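Local coordinates for GTP-binding protein (Thermus thermophilus, PDB 2DBY) that binds GDP at a P-loop GTPase domain of the YchF/OLA1 subfamily and probably hydrolyses ATP and associates with the ribosome, at residues Leu140-Leu143 with Glu144-Leu147; Glu148-Arg151 with Lys152-Arg155; Leu163-Ala166 with Ala167-Leu170; Tyr171-Gln175 with Glu176-Ala180. All coordinates share one frame; numbering follows the deposited sequence.

Contact 1 of 4, residues Leu140-Leu143 with Glu144-Leu147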
ATOM      1  N   LEU A 140     -19.005 -13.877   4.500  1.00 10.10           N
ATOM      2  CA  LEU A 140     -19.841 -15.086   4.347  1.00 12.18           C
ATOM      3  C   LEU A 140     -21.226 -14.654   3.881  1.00 13.06           C
ATOM      4  O   LEU A 140     -21.811 -15.286   3.015  1.00 13.06           O
ATOM      5  CB  LEU A 140     -19.915 -15.878   5.665  1.00 10.61           C
ATOM      6  CG  LEU A 140     -18.610 -16.608   6.001  1.00 12.28           C
ATOM      7  CD1 LEU A 140     -18.612 -17.103   7.466  1.00 17.13           C
ATOM      8  CD2 LEU A 140     -18.477 -17.797   5.058  1.00 16.05           C
ATOM      9  N   ALA A 141     -21.748 -13.565   4.447  1.00 12.74           N
ATOM     10  CA  ALA A 141     -23.046 -13.055   4.020  1.00 15.88           C
ATOM     11  C   ALA A 141     -22.987 -12.610   2.551  1.00 13.26           C
ATOM     12  O   ALA A 141     -23.907 -12.835   1.764  1.00 13.32           O
ATOM     13  CB  ALA A 141     -23.463 -11.876   4.923  1.00 15.87           C
ATOM     14  N   THR A 142     -21.895 -11.948   2.170  1.00 13.68           N
ATOM     15  CA  THR A 142     -21.744 -11.525   0.786  1.00 14.15           C
ATOM     16  C   THR A 142     -21.721 -12.735  -0.135  1.00 16.16           C
ATOM     17  O   THR A 142     -22.362 -12.735  -1.189  1.00 13.97           O
ATOM     18  CB  THR A 142     -20.434 -10.755   0.596  1.00 12.48           C
ATOM     19  OG1 THR A 142     -20.538  -9.536   1.307  1.00 12.69           O
ATOM     20  CG2 THR A 142     -20.159 -10.469  -0.899  1.00 15.79           C
ATOM     21  N   LEU A 143     -20.977 -13.760   0.263  1.00 12.04           N
ATOM     22  CA  LEU A 143     -20.884 -14.958  -0.555  1.00 11.54           C
ATOM     23  C   LEU A 143     -22.243 -15.643  -0.689  1.00 14.96           C
ATOM     24  O   LEU A 143     -22.595 -16.104  -1.768  1.00 15.32           O
ATOM     25  CB  LEU A 143     -19.870 -15.943   0.042  1.00 13.26           C
ATOM     26  CG  LEU A 143     -18.409 -15.598  -0.286  1.00 15.03           C
ATOM     27  CD1 LEU A 143     -17.482 -16.359   0.629  1.00 15.29           C
ATOM     28  CD2 LEU A 143     -18.140 -15.926  -1.754  1.00 15.95           C
ATOM     29  N   GLU A 144     -23.000 -15.698   0.401  1.00 15.45           N
ATOM     30  CA  GLU A 144     -24.316 -16.356   0.353  1.00 13.62           C
ATOM     31  C   GLU A 144     -25.181 -15.627  -0.660  1.00 16.49           C
ATOM     32  O   GLU A 144     -25.870 -16.258  -1.468  1.00 17.40           O
ATOM     33  CB  GLU A 144     -24.960 -16.355   1.753  1.00 13.27           C
ATOM     34  CG  GLU A 144     -24.245 -17.345   2.710  1.00 17.37           C
ATOM     35  CD  GLU A 144     -24.309 -16.987   4.193  1.00 20.40           C
ATOM     36  OE1 GLU A 144     -23.592 -17.645   4.983  1.00 16.85           O
ATOM     37  OE2 GLU A 144     -25.057 -16.057   4.573  1.00 16.40           O
ATOM     38  N   ARG A 145     -25.144 -14.297  -0.635  1.00 18.17           N
ATOM     39  CA  ARG A 145     -25.937 -13.535  -1.594  1.00 18.70           C
ATOM     40  C   ARG A 145     -25.450 -13.751  -3.023  1.00 23.77           C
ATOM     41  O   ARG A 145     -26.258 -13.926  -3.934  1.00 21.80           O
ATOM     42  CB  ARG A 145     -25.899 -12.041  -1.265  1.00 19.38           C
ATOM     43  CG  ARG A 145     -26.672 -11.654  -0.032  1.00 25.58           C
ATOM     44  CD  ARG A 145     -26.722 -10.126   0.100  1.00 26.49           C
ATOM     45  NE  ARG A 145     -25.457  -9.538   0.540  1.00 29.90           N
ATOM     46  CZ  ARG A 145     -25.086  -9.428   1.815  1.00 29.61           C
ATOM     47  NH1 ARG A 145     -25.879  -9.867   2.789  1.00 33.53           N
ATOM     48  NH2 ARG A 145     -23.928  -8.866   2.122  1.00 31.39           N
ATOM     49  N   ARG A 146     -24.133 -13.752  -3.239  1.00 17.91           N
ATOM     50  CA  ARG A 146     -23.620 -13.954  -4.593  1.00 17.78           C
ATOM     51  C   ARG A 146     -23.866 -15.370  -5.112  1.00 17.28           C
ATOM     52  O   ARG A 146     -24.163 -15.551  -6.291  1.00 17.68           O
ATOM     53  CB  ARG A 146     -22.107 -13.644  -4.655  1.00 19.89           C
ATOM     54  CG  ARG A 146     -21.747 -12.191  -4.353  1.00 24.00           C
ATOM     55  CD  ARG A 146     -22.618 -11.229  -5.152  1.00 24.75           C
ATOM     56  NE  ARG A 146     -22.305 -11.290  -6.578  1.00 29.77           N
ATOM     57  CZ  ARG A 146     -23.135 -10.903  -7.538  1.00 35.82           C
ATOM     58  NH1 ARG A 146     -24.342 -10.433  -7.227  1.00 32.76           N
ATOM     59  NH2 ARG A 146     -22.745 -10.960  -8.805  1.00 38.61           N
ATOM     60  N   LEU A 147     -23.755 -16.378  -4.250  1.00 16.30           N
ATOM     61  CA  LEU A 147     -23.979 -17.755  -4.703  1.00 15.75           C
ATOM     62  C   LEU A 147     -25.388 -17.898  -5.263  1.00 22.24           C
ATOM     63  O   LEU A 147     -25.600 -18.541  -6.292  1.00 19.40           O
ATOM     64  CB  LEU A 147     -23.762 -18.753  -3.556  1.00 15.19           C
ATOM     65  CG  LEU A 147     -22.297 -19.052  -3.183  1.00 16.46           C
ATOM     66  CD1 LEU A 147     -22.235 -19.808  -1.880  1.00 20.17           C
ATOM     67  CD2 LEU A 147     -21.638 -19.881  -4.309  1.00 18.88           C
TER
HETATM   68  O   HOH W   1     -21.585  -7.524   0.086  1.00 45.06           O
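Arg145 folds back over the helical turn that Ala141 and Thr142 begin. Its CB rests 3.6 Å from Thr142 O, and CG then passes 3.5 Å from Ala141 O. With CG anti to the Arg145 carbonyl carbon (chi1 -71°), a bend at chi3 (-74°) turns the chain beyond CD back toward the N terminus of the helix. NE lies 3.8 Å and CZ 3.6 Å from Ala141 O, which sits under the centre of the guanidinium, against one face. At the tip, NH1 stands 3.8 Å from the methyl CB of Ala141, while NH2 approaches Thr142 OG1. A water lying in the guanidinium plane hydrogen-bonds Thr142 OG1 at 2.6 Å and accepts a weak bond from Arg145 NH2. Thr142 OG1 also bonds to the backbone oxygen of Ala138.

The frame is the regular i to i+4 pattern of helix 124-156, within the predicted coiled coil; Arg145 N, for instance, donates to Ala141 O at 3.1 Å. Glu144 runs extended beyond CG, which is 3.2 Å from Leu140 O, and its OE1 hydrogen-bonds Tyr171 OH of helix 161-175. Leu140, Leu143 and Leu147 also face that helix, whereas Arg146 leads away to a salt bridge with Glu195.

Contact 2 of 4, residues Glu148-Arg151 with Lys152-Arg155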
ATOM      1  N   GLU A 148     -26.350 -17.278  -4.592  1.00 22.99           N
ATOM      2  CA  GLU A 148     -27.738 -17.347  -5.048  1.00 26.03           C
ATOM      3  C   GLU A 148     -27.908 -16.643  -6.385  1.00 23.96           C
ATOM      4  O   GLU A 148     -28.508 -17.195  -7.300  1.00 26.50           O
ATOM      5  CB  GLU A 148     -28.682 -16.721  -4.013  1.00 29.93           C
ATOM      6  CG  GLU A 148     -28.567 -17.342  -2.623  1.00 43.35           C
ATOM      7  CD  GLU A 148     -29.911 -17.585  -1.947  1.00 52.37           C
ATOM      8  OE1 GLU A 148     -29.915 -17.933  -0.742  1.00 55.24           O
ATOM      9  OE2 GLU A 148     -30.959 -17.439  -2.618  1.00 58.29           O
ATOM     10  N   ARG A 149     -27.385 -15.422  -6.488  1.00 23.34           N
ATOM     11  CA  ARG A 149     -27.471 -14.635  -7.708  1.00 21.41           C
ATOM     12  C   ARG A 149     -26.708 -15.255  -8.870  1.00 22.86           C
ATOM     13  O   ARG A 149     -27.244 -15.355  -9.974  1.00 20.67           O
ATOM     14  CB  ARG A 149     -26.940 -13.215  -7.473  1.00 29.10           C
ATOM     15  CG  ARG A 149     -27.937 -12.258  -6.833  1.00 39.06           C
ATOM     16  CD  ARG A 149     -28.524 -11.339  -7.900  1.00 46.86           C
ATOM     17  NE  ARG A 149     -29.125 -12.106  -8.988  1.00 53.28           N
ATOM     18  CZ  ARG A 149     -29.424 -11.615 -10.187  1.00 56.36           C
ATOM     19  NH1 ARG A 149     -29.177 -10.342 -10.471  1.00 60.97           N
ATOM     20  NH2 ARG A 149     -29.967 -12.402 -11.105  1.00 57.97           N
ATOM     21  N   LEU A 150     -25.463 -15.673  -8.635  1.00 18.78           N
ATOM     22  CA  LEU A 150     -24.648 -16.274  -9.697  1.00 18.09           C
ATOM     23  C   LEU A 150     -25.208 -17.589 -10.227  1.00 18.06           C
ATOM     24  O   LEU A 150     -25.086 -17.885 -11.426  1.00 20.78           O
ATOM     25  CB  LEU A 150     -23.206 -16.493  -9.199  1.00 15.91           C
ATOM     26  CG  LEU A 150     -22.389 -15.197  -9.075  1.00 14.18           C
ATOM     27  CD1 LEU A 150     -21.083 -15.475  -8.314  1.00 13.81           C
ATOM     28  CD2 LEU A 150     -22.065 -14.654 -10.465  1.00 18.78           C
ATOM     29  N   ARG A 151     -25.797 -18.396  -9.353  1.00 18.76           N
ATOM     30  CA  ARG A 151     -26.347 -19.674  -9.790  1.00 24.26           C
ATOM     31  C   ARG A 151     -27.498 -19.413 -10.762  1.00 27.07           C
ATOM     32  O   ARG A 151     -27.688 -20.153 -11.724  1.00 23.70           O
ATOM     33  CB  ARG A 151     -26.842 -20.492  -8.604  1.00 27.88           C
ATOM     34  CG  ARG A 151     -26.923 -21.996  -8.896  1.00 30.62           C
ATOM     35  CD  ARG A 151     -27.461 -22.755  -7.700  1.00 29.21           C
ATOM     36  NE  ARG A 151     -26.747 -22.431  -6.468  1.00 30.92           N
ATOM     37  CZ  ARG A 151     -25.504 -22.817  -6.196  1.00 34.91           C
ATOM     38  NH1 ARG A 151     -24.829 -23.557  -7.069  1.00 28.13           N
ATOM     39  NH2 ARG A 151     -24.929 -22.448  -5.056  1.00 28.49           N
ATOM     40  N   LYS A 152     -28.257 -18.349 -10.521  1.00 25.31           N
ATOM     41  CA  LYS A 152     -29.361 -18.019 -11.423  1.00 26.98           C
ATOM     42  C   LYS A 152     -28.811 -17.446 -12.733  1.00 27.51           C
ATOM     43  O   LYS A 152     -29.254 -17.816 -13.816  1.00 27.87           O
ATOM     44  CB  LYS A 152     -30.308 -17.008 -10.766  1.00 36.21           C
ATOM     45  CG  LYS A 152     -31.647 -17.596 -10.336  1.00 43.15           C
ATOM     46  CD  LYS A 152     -32.482 -17.994 -11.550  1.00 52.96           C
ATOM     47  CE  LYS A 152     -33.799 -18.659 -11.152  1.00 54.83           C
ATOM     48  NZ  LYS A 152     -34.640 -18.972 -12.350  1.00 59.49           N
ATOM     49  N   GLU A 153     -27.820 -16.565 -12.633  1.00 20.22           N
ATOM     50  CA  GLU A 153     -27.221 -15.940 -13.813  1.00 21.05           C
ATOM     51  C   GLU A 153     -26.463 -16.921 -14.713  1.00 24.58           C
ATOM     52  O   GLU A 153     -26.456 -16.781 -15.940  1.00 24.11           O
ATOM     53  CB  GLU A 153     -26.250 -14.828 -13.397  1.00 25.55           C
ATOM     54  CG  GLU A 153     -26.857 -13.726 -12.553  1.00 28.16           C
ATOM     55  CD  GLU A 153     -25.858 -12.623 -12.237  1.00 34.01           C
ATOM     56  OE1 GLU A 153     -26.306 -11.532 -11.818  1.00 34.20           O
ATOM     57  OE2 GLU A 153     -24.633 -12.846 -12.408  1.00 30.51           O
ATOM     58  N   ALA A 154     -25.799 -17.894 -14.097  1.00 20.55           N
ATOM     59  CA  ALA A 154     -25.018 -18.876 -14.847  1.00 21.03           C
ATOM     60  C   ALA A 154     -25.911 -19.779 -15.704  1.00 21.32           C
ATOM     61  O   ALA A 154     -25.510 -20.221 -16.786  1.00 23.40           O
ATOM     62  CB  ALA A 154     -24.185 -19.718 -13.880  1.00 24.25           C
ATOM     63  N   ARG A 155     -27.116 -20.062 -15.227  1.00 22.88           N
ATOM     64  CA  ARG A 155     -28.021 -20.932 -15.991  1.00 27.85           C
ATOM     65  C   ARG A 155     -28.400 -20.252 -17.298  1.00 26.96           C
ATOM     66  O   ARG A 155     -28.666 -20.916 -18.304  1.00 24.96           O
ATOM     67  CB  ARG A 155     -29.295 -21.250 -15.191  1.00 26.85           C
ATOM     68  CG  ARG A 155     -30.335 -22.126 -15.940  1.00 29.89           C
ATOM     69  CD  ARG A 155     -29.774 -23.510 -16.291  1.00 31.94           C
ATOM     70  NE  ARG A 155     -30.734 -24.367 -16.997  1.00 32.64           N
ATOM     71  CZ  ARG A 155     -31.078 -24.231 -18.278  1.00 35.26           C
ATOM     72  NH1 ARG A 155     -30.548 -23.267 -19.015  1.00 32.47           N
ATOM     73  NH2 ARG A 155     -31.949 -25.075 -18.826  1.00 32.57           N
TER
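Arg149 O is gripped by two backbone amides: Glu153 N gives a sound bond of 3.0 Å in the carbonyl plane, and Lys152 N adds a weak, strongly bent one of 3.2 Å. Lys152 N is shared in turn, since it also donates weakly to Glu148 O. The next bond, from Ala154 N to Leu150 O, is shorter at 2.8 Å. The side chains of Arg149 and Glu153 cross obliquely. Bends at chi2 and at chi3 (56°) carry the Arg149 guanidinium toward Glu153, whose OE1 sits over one face of it, offset toward the rim. The NH1 to OE1 distance is 3.4 Å, and the guanidinium and carboxylate planes stand 81° apart. No N-H points at the oxygen, so this salt bridge rests on charge alone.

It is an i to i+4 ion pair on the surface of helix 124-156, in a region predicted to form a coiled coil; this helix packs against helix 161-175. Leu150 faces that helix and meets Leu163 and Leu164, and its CD2 also lies 3.7 Å from Glu153 OE2. The second carboxylate oxygen is itself held by a salt bridge to Arg160, so Glu153 serves two arginines at once. An alanine at Glu153 would probably leave both Arg149 and Arg160 without this counter-charge and the Arg149 guanidinium freer to turn. Arg151, its CG anti to the backbone N (chi1 -158°), takes another course and reaches Glu168 of the neighbouring helix.

Contact 3 of 4, residues Leu163-Ala166 with Ala167-Leu170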
ATOM      1  N   LEU A 163     -17.341 -17.586 -12.114  1.00 14.41           N
ATOM      2  CA  LEU A 163     -17.442 -16.836 -10.865  1.00 14.75           C
ATOM      3  C   LEU A 163     -18.210 -17.656  -9.826  1.00 14.29           C
ATOM      4  O   LEU A 163     -17.879 -17.658  -8.636  1.00 14.45           O
ATOM      5  CB  LEU A 163     -18.148 -15.493 -11.097  1.00 15.02           C
ATOM      6  CG  LEU A 163     -17.264 -14.414 -11.738  1.00 18.49           C
ATOM      7  CD1 LEU A 163     -17.022 -14.731 -13.216  1.00 21.00           C
ATOM      8  CD2 LEU A 163     -17.964 -13.071 -11.583  1.00 19.55           C
ATOM      9  N   LEU A 164     -19.245 -18.360 -10.266  1.00 13.91           N
ATOM     10  CA  LEU A 164     -20.017 -19.183  -9.339  1.00 11.85           C
ATOM     11  C   LEU A 164     -19.117 -20.271  -8.728  1.00 14.07           C
ATOM     12  O   LEU A 164     -19.171 -20.519  -7.520  1.00 14.39           O
ATOM     13  CB  LEU A 164     -21.205 -19.853 -10.071  1.00 10.62           C
ATOM     14  CG  LEU A 164     -22.004 -20.867  -9.253  1.00 11.32           C
ATOM     15  CD1 LEU A 164     -22.724 -20.171  -8.077  1.00 14.06           C
ATOM     16  CD2 LEU A 164     -23.021 -21.554 -10.172  1.00 13.70           C
ATOM     17  N   GLU A 165     -18.303 -20.931  -9.559  1.00 13.25           N
ATOM     18  CA  GLU A 165     -17.447 -22.006  -9.049  1.00 13.13           C
ATOM     19  C   GLU A 165     -16.362 -21.475  -8.109  1.00 13.36           C
ATOM     20  O   GLU A 165     -16.008 -22.119  -7.110  1.00 12.70           O
ATOM     21  CB  GLU A 165     -16.851 -22.795 -10.205  1.00 12.01           C
ATOM     22  CG  GLU A 165     -17.954 -23.408 -11.117  1.00 13.42           C
ATOM     23  CD  GLU A 165     -19.053 -24.095 -10.319  1.00 16.15           C
ATOM     24  OE1 GLU A 165     -20.105 -23.456 -10.064  1.00 16.49           O
ATOM     25  OE2 GLU A 165     -18.868 -25.268  -9.915  1.00 14.77           O
ATOM     26  N   ALA A 166     -15.865 -20.279  -8.406  1.00 14.75           N
ATOM     27  CA  ALA A 166     -14.871 -19.657  -7.521  1.00 11.22           C
ATOM     28  C   ALA A 166     -15.546 -19.363  -6.173  1.00 14.90           C
ATOM     29  O   ALA A 166     -14.978 -19.596  -5.098  1.00 12.61           O
ATOM     30  CB  ALA A 166     -14.364 -18.363  -8.149  1.00 15.96           C
ATOM     31  N   ALA A 167     -16.755 -18.816  -6.236  1.00 13.27           N
ATOM     32  CA  ALA A 167     -17.503 -18.496  -5.020  1.00 13.85           C
ATOM     33  C   ALA A 167     -17.748 -19.763  -4.175  1.00 12.21           C
ATOM     34  O   ALA A 167     -17.658 -19.715  -2.941  1.00 11.70           O
ATOM     35  CB  ALA A 167     -18.842 -17.819  -5.387  1.00 17.05           C
ATOM     36  N   GLU A 168     -18.047 -20.890  -4.830  1.00 14.52           N
ATOM     37  CA  GLU A 168     -18.284 -22.156  -4.098  1.00 12.94           C
ATOM     38  C   GLU A 168     -17.034 -22.512  -3.295  1.00 12.21           C
ATOM     39  O   GLU A 168     -17.123 -22.941  -2.142  1.00 13.01           O
ATOM     40  CB  GLU A 168     -18.557 -23.322  -5.081  1.00 17.68           C
ATOM     41  CG  GLU A 168     -19.811 -23.248  -5.970  1.00 24.90           C
ATOM     42  CD  GLU A 168     -21.094 -23.612  -5.247  1.00 24.91           C
ATOM     43  OE1 GLU A 168     -22.139 -23.754  -5.935  1.00 20.98           O
ATOM     44  OE2 GLU A 168     -21.068 -23.748  -4.001  1.00 24.22           O
ATOM     45  N   GLY A 169     -15.866 -22.333  -3.918  1.00 10.57           N
ATOM     46  CA  GLY A 169     -14.610 -22.677  -3.256  1.00 11.85           C
ATOM     47  C   GLY A 169     -14.307 -21.739  -2.112  1.00 12.98           C
ATOM     48  O   GLY A 169     -13.925 -22.173  -1.032  1.00  9.68           O
ATOM     49  N   LEU A 170     -14.475 -20.447  -2.350  1.00 11.68           N
ATOM     50  CA  LEU A 170     -14.235 -19.450  -1.306  1.00 10.85           C
ATOM     51  C   LEU A 170     -15.171 -19.692  -0.139  1.00 10.76           C
ATOM     52  O   LEU A 170     -14.790 -19.517   1.000  1.00 12.91           O
ATOM     53  CB  LEU A 170     -14.436 -18.036  -1.885  1.00 10.92           C
ATOM     54  CG  LEU A 170     -13.268 -17.596  -2.794  1.00 11.00           C
ATOM     55  CD1 LEU A 170     -13.688 -16.477  -3.717  1.00 13.02           C
ATOM     56  CD2 LEU A 170     -12.088 -17.179  -1.914  1.00 13.13           C
TER
HETATM   57  O   HOH W   2     -21.838 -24.798  -8.505  1.00 14.80           O
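Leu170 N donates to Ala166 O at 2.9 Å, nearly along the C=O axis, with an N-H...O angle of 169°. The Leu170 side chain folds back over the same oxygen, its CG 3.5 Å from Ala166 O. Ala166 and the next residue, Ala167, are consecutive, and with Glu168 they have the most surface buried here. Ala167 N bonds Leu163 O, and the methyl CB of Ala167 settles between two carbonyls, 3.4 Å from Leu163 O and 3.5 Å from Leu164 O.

These turns belong to helix 161-175, the second arm of a helical hairpin with helix 124-156. Ala167 and Leu164 pack on Leu147 of the first arm, while Ala167 and Leu170 also touch Phe192 of helix 187-195; the small side chain of Ala167 is consistent with the close approach of both neighbours.

Glu168 occupies the more polar flank. Its CG, anti to the carbonyl carbon (chi1 -64°), lies 3.2 Å from Leu164 O, and a bend at chi2 sets the carboxylate beside that of Glu165, the two side chains pointing the same way with planes 70° apart. One water donates to Glu165 OE1 at 2.7 Å and to Glu168 OE1 at 2.8 Å. This water, and Arg151 in its salt bridge to Glu168 OE1, probably ease the proximity of the two carboxylates.

Contact 4 of 4, residues Tyr171-Gln175 with Glu176-Ala180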
ATOM      1  N   TYR A 171     -16.409 -20.099  -0.416  1.00  9.87           N
ATOM      2  CA  TYR A 171     -17.342 -20.321   0.688  1.00 13.44           C
ATOM      3  C   TYR A 171     -16.856 -21.450   1.615  1.00 12.62           C
ATOM      4  O   TYR A 171     -16.979 -21.352   2.829  1.00 14.23           O
ATOM      5  CB  TYR A 171     -18.734 -20.618   0.151  1.00 12.71           C
ATOM      6  CG  TYR A 171     -19.811 -20.486   1.209  1.00 13.96           C
ATOM      7  CD1 TYR A 171     -20.108 -19.249   1.779  1.00 16.94           C
ATOM      8  CD2 TYR A 171     -20.554 -21.597   1.613  1.00 18.02           C
ATOM      9  CE1 TYR A 171     -21.132 -19.122   2.728  1.00 15.76           C
ATOM     10  CE2 TYR A 171     -21.560 -21.481   2.552  1.00 19.21           C
ATOM     11  CZ  TYR A 171     -21.846 -20.246   3.100  1.00 16.03           C
ATOM     12  OH  TYR A 171     -22.855 -20.125   4.020  1.00 19.20           O
ATOM     13  N   VAL A 172     -16.305 -22.514   1.042  1.00 12.62           N
ATOM     14  CA  VAL A 172     -15.763 -23.612   1.847  1.00  9.53           C
ATOM     15  C   VAL A 172     -14.631 -23.083   2.739  1.00 11.23           C
ATOM     16  O   VAL A 172     -14.557 -23.396   3.938  1.00 13.02           O
ATOM     17  CB  VAL A 172     -15.162 -24.713   0.942  1.00 13.80           C
ATOM     18  CG1 VAL A 172     -14.339 -25.718   1.777  1.00 17.96           C
ATOM     19  CG2 VAL A 172     -16.289 -25.427   0.220  1.00 15.99           C
ATOM     20  N   HIS A 173     -13.745 -22.307   2.115  1.00 10.92           N
ATOM     21  CA  HIS A 173     -12.567 -21.726   2.773  1.00 11.16           C
ATOM     22  C   HIS A 173     -12.964 -20.806   3.940  1.00 10.03           C
ATOM     23  O   HIS A 173     -12.444 -20.941   5.061  1.00 11.10           O
ATOM     24  CB  HIS A 173     -11.776 -20.939   1.713  1.00 12.00           C
ATOM     25  CG  HIS A 173     -10.418 -20.486   2.149  1.00 14.05           C
ATOM     26  ND1 HIS A 173      -9.344 -21.344   2.276  1.00 13.01           N
ATOM     27  CD2 HIS A 173      -9.934 -19.242   2.385  1.00 12.32           C
ATOM     28  CE1 HIS A 173      -8.255 -20.646   2.557  1.00 13.94           C
ATOM     29  NE2 HIS A 173      -8.589 -19.366   2.630  1.00 12.46           N
ATOM     30  N   LEU A 174     -13.880 -19.877   3.688  1.00 11.14           N
ATOM     31  CA  LEU A 174     -14.311 -18.962   4.737  1.00 13.10           C
ATOM     32  C   LEU A 174     -15.110 -19.630   5.853  1.00 15.66           C
ATOM     33  O   LEU A 174     -15.001 -19.234   7.017  1.00 12.03           O
ATOM     34  CB  LEU A 174     -15.073 -17.775   4.145  1.00 14.07           C
ATOM     35  CG  LEU A 174     -14.124 -16.629   3.737  1.00 12.03           C
ATOM     36  CD1 LEU A 174     -13.347 -17.005   2.444  1.00 14.28           C
ATOM     37  CD2 LEU A 174     -14.959 -15.374   3.474  1.00 11.34           C
ATOM     38  N   GLN A 175     -15.886 -20.658   5.510  1.00 13.88           N
ATOM     39  CA  GLN A 175     -16.645 -21.384   6.518  1.00 15.47           C
ATOM     40  C   GLN A 175     -15.669 -22.104   7.465  1.00 18.85           C
ATOM     41  O   GLN A 175     -16.040 -22.472   8.573  1.00 18.40           O
ATOM     42  CB  GLN A 175     -17.606 -22.386   5.857  1.00 15.36           C
ATOM     43  CG  GLN A 175     -18.935 -21.757   5.434  1.00 19.26           C
ATOM     44  CD  GLN A 175     -19.767 -21.191   6.610  1.00 30.71           C
ATOM     45  OE1 GLN A 175     -19.396 -21.305   7.782  1.00 31.14           O
ATOM     46  NE2 GLN A 175     -20.895 -20.569   6.282  1.00 27.84           N
ATOM     47  N   GLU A 176     -14.433 -22.323   7.023  1.00 16.25           N
ATOM     48  CA  GLU A 176     -13.419 -22.939   7.891  1.00 17.03           C
ATOM     49  C   GLU A 176     -12.680 -21.859   8.690  1.00 16.58           C
ATOM     50  O   GLU A 176     -11.718 -22.150   9.400  1.00 14.01           O
ATOM     51  CB  GLU A 176     -12.410 -23.747   7.064  1.00 14.23           C
ATOM     52  CG  GLU A 176     -13.080 -24.917   6.385  1.00 18.95           C
ATOM     53  CD  GLU A 176     -12.196 -25.713   5.456  1.00 24.50           C
ATOM     54  OE1 GLU A 176     -11.084 -25.274   5.137  1.00 19.04           O
ATOM     55  OE2 GLU A 176     -12.635 -26.801   5.027  1.00 23.19           O
ATOM     56  N   GLY A 177     -13.127 -20.611   8.557  1.00 15.11           N
ATOM     57  CA  GLY A 177     -12.519 -19.511   9.293  1.00 13.36           C
ATOM     58  C   GLY A 177     -11.259 -18.955   8.642  1.00 15.19           C
ATOM     59  O   GLY A 177     -10.469 -18.271   9.294  1.00 14.39           O
ATOM     60  N   LYS A 178     -11.065 -19.244   7.357  1.00 11.41           N
ATOM     61  CA  LYS A 178      -9.870 -18.779   6.636  1.00 10.45           C
ATOM     62  C   LYS A 178     -10.183 -17.587   5.718  1.00 10.94           C
ATOM     63  O   LYS A 178     -11.232 -17.527   5.079  1.00 11.81           O
ATOM     64  CB  LYS A 178      -9.266 -19.937   5.842  1.00 11.96           C
ATOM     65  CG  LYS A 178      -8.848 -21.074   6.803  1.00 16.78           C
ATOM     66  CD  LYS A 178      -8.802 -22.414   6.127  1.00 18.81           C
ATOM     67  CE  LYS A 178      -8.719 -23.526   7.199  1.00 18.13           C
ATOM     68  NZ  LYS A 178      -8.706 -24.874   6.567  1.00 21.82           N
ATOM     69  N   PRO A 179      -9.271 -16.627   5.629  1.00 10.80           N
ATOM     70  CA  PRO A 179      -9.518 -15.449   4.785  1.00 11.80           C
ATOM     71  C   PRO A 179      -9.411 -15.681   3.291  1.00 12.16           C
ATOM     72  O   PRO A 179      -8.623 -16.515   2.850  1.00 10.86           O
ATOM     73  CB  PRO A 179      -8.465 -14.449   5.273  1.00 11.78           C
ATOM     74  CG  PRO A 179      -7.302 -15.375   5.665  1.00 14.54           C
ATOM     75  CD  PRO A 179      -7.943 -16.584   6.279  1.00 12.88           C
ATOM     76  N   ALA A 180     -10.154 -14.900   2.507  1.00 10.60           N
ATOM     77  CA  ALA A 180     -10.108 -15.061   1.065  1.00  9.14           C
ATOM     78  C   ALA A 180      -8.687 -14.818   0.541  1.00  9.54           C
ATOM     79  O   ALA A 180      -8.283 -15.425  -0.446  1.00 12.71           O
ATOM     80  CB  ALA A 180     -11.109 -14.111   0.362  1.00  9.90           C
TER
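The His173 imidazole carries Lys178 on one face and backbone at its edge. Lys178 CB stands 3.5 Å from the ring centroid, close to the ring normal, a CH-pi contact, and the two side chains cross at about a right angle. At the rim NE2 is held chiefly by Thr182 OG1, which also bonds Pro179 O; the direct bond from His173 NE2 to Pro179 O, 2.9 Å, is weak and bent to 122° at the hydrogen. With CG anti to the backbone N (chi1 -169°), the ring swings toward the departing chain, where Phe183 meets it edge-to-face. The other ring, Tyr171, has Gln175 CG over one face, offset toward the rim.

Replacing His173 with an alanine would probably leave Thr182 OG1 without its imidazole partner, and Lys178 CB and Phe183 without the ring they pack on. The backbone oxygen of His173 takes two bonds: Lys178 N, at 3.2 Å, and Glu176 N, at 3.1 Å, reach His173 O from opposite faces of its carbonyl plane. The Lys178 chain runs extended, and Lys178 NZ forms a salt bridge of 2.8 Å with Glu176 OE1. On the inner side, Leu174 CG lies 3.3 Å from Lys178 O, and Leu174 CD1 approaches the methyl of Ala180.

Gly177 N donates to Leu174 O at 2.8 Å. At the glycine's positive phi of 83° a CB would be jammed against the preceding carbonyl oxygen. The Gly177 N to Leu174 O and Lys178 N to His173 O bonds, with that positive phi, make the Schellman motif that ends helix 161-175.

From the N terminus, contacts 1 and 2 come first, on successive segments of helix 124-156 with centres 12 Å apart. The chain then reverses into helix 161-175, which carries contact 3 and, at its C-terminal end, contact 4. All four are local and follow in series, so none nests within or crosses another; the hairpin itself brings them together. Contact 2 faces contact 3 near the turn, where a salt bridge and leucine packing join the arms. Contact 1 touches both contact 3 and contact 4, Leu143 packing on Ala167 O and Leu140 on Leu174. Contacts 2 and 4 do not touch. Beyond contact 4 the chain runs on toward helix 187-195, with Ala180 packing back against Leu170 of contact 3.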